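Local coordinates for protein phospholyase (Arthrobacter aurescens, PDB 5G4I) that uses pyridoxal phosphate to carry out a phospholyase reaction, although it belongs to the class III transaminase family, at residues A[428-431]-A[432-435]. Residues are numbered along the deposited sequence; the frame is centred on the assembly and turned at random.
Sequences LGQL and ELSL
The carbonyl oxygen of Gln430 accepts the amide hydrogen of Ser434, with Ser434 N 2.8 Å from Gln430 O, and CB of Ser434 lies 3.3 Å from Gln430 O, as the helix geometry brings it. Three more i to i+4 bonds of the alpha-helix run alongside: Glu432 N to Leu428 O, Leu433 N to Gly429 O, and Leu435 N to Leu431 O at 2.9 Å, the last nearly straight at 172°. Side chains one turn apart then meet in two places. On the buried side, Leu431 CG lies 4.2 Å from Leu435 CD1; CG of Leu431 is anti to its backbone N (chi1 176°), while Leu435 has its CB and CG near Leu431 O, and the branched apolar leucines suit this buried face. On the more open side, Gln430 bends at chi2 and its NE2 comes within 4.1 Å of Leu433 CD1, the two chains crossing at a slant. Gly429 has no side chain, and CG of Leu433 lies 3.4 Å from Gly429 O. The polar ends find their partners outside 428-435: Gln430 OE1 is hydrogen-bonded to Arg397 NH1, and Ser434, small enough to sit buried, has its OG hydrogen-bonded to Asp393 OD2 of helix 384-396. CG of Glu432 lies 3.4 Å from Leu428 O, and its carboxylate has weak, long ion pairs with Arg348 and Arg355. Residues 428-435 lie in helix 421-436, away from the cofactor site: Gln430, Leu431 and Ser434 touch helix 384-396, Leu428 and Glu432 touch helix 334-355, Leu435 touches both, and Leu431 also reaches strand 410-413.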
# COMPACT_ATOMS: atom_id res chain seq x y z
N LEU A 428 -0.31 6.29 35.23
CA LEU A 428 0.84 6.84 35.98
C LEU A 428 0.95 6.24 37.42
O LEU A 428 2.04 5.93 37.92
CB LEU A 428 0.78 8.40 36.03
CG LEU A 428 1.02 9.08 34.62
CD1 LEU A 428 0.50 10.51 34.74
CD2 LEU A 428 2.45 9.02 34.23
N GLY A 429 -0.22 6.00 38.01
CA GLY A 429 -0.22 5.36 39.38
C GLY A 429 0.28 3.89 39.31
O GLY A 429 1.12 3.45 40.10
N GLN A 430 -0.16 3.15 38.28
CA GLN A 430 0.38 1.78 38.09
C GLN A 430 1.86 1.80 37.75
O GLN A 430 2.62 0.94 38.27
CB GLN A 430 -0.46 1.04 37.03
CG GLN A 430 -1.85 0.77 37.42
CD GLN A 430 -2.05 0.05 38.76
OE1 GLN A 430 -1.58 -1.08 38.92
NE2 GLN A 430 -2.69 0.70 39.74
N LEU A 431 2.34 2.78 36.99
CA LEU A 431 3.72 2.89 36.65
C LEU A 431 4.58 3.12 37.87
O LEU A 431 5.65 2.46 38.06
CB LEU A 431 3.96 3.99 35.60
CG LEU A 431 5.42 4.28 35.21
CD1 LEU A 431 6.06 3.03 34.60
CD2 LEU A 431 5.51 5.47 34.26
N GLU A 432 4.14 4.06 38.74
CA GLU A 432 4.85 4.27 40.04
C GLU A 432 4.91 3.03 40.92
O GLU A 432 6.01 2.75 41.44
CB GLU A 432 4.22 5.39 40.84
CG GLU A 432 4.46 6.72 40.17
CD GLU A 432 4.49 7.92 41.27
OE1 GLU A 432 5.53 8.03 41.96
OE2 GLU A 432 3.55 8.60 41.29
N LEU A 433 3.83 2.31 41.03
CA LEU A 433 3.82 1.07 41.80
C LEU A 433 4.71 -0.01 41.18
O LEU A 433 5.46 -0.75 41.87
CB LEU A 433 2.41 0.60 42.02
CG LEU A 433 1.50 1.54 42.88
CD1 LEU A 433 0.10 1.12 42.75
CD2 LEU A 433 1.97 1.67 44.34
N SER A 434 4.70 -0.10 39.86
CA SER A 434 5.61 -1.01 39.16
C SER A 434 7.10 -0.68 39.39
O SER A 434 7.94 -1.59 39.66
CB SER A 434 5.15 -1.05 37.65
OG SER A 434 5.85 -2.17 37.01
N LEU A 435 7.52 0.56 39.24
CA LEU A 435 8.86 1.06 39.50
C LEU A 435 9.28 0.69 40.95
O LEU A 435 10.44 0.24 41.21
CB LEU A 435 9.01 2.54 39.24
CG LEU A 435 9.08 2.92 37.76
CD1 LEU A 435 8.84 4.42 37.65
CD2 LEU A 435 10.39 2.58 37.09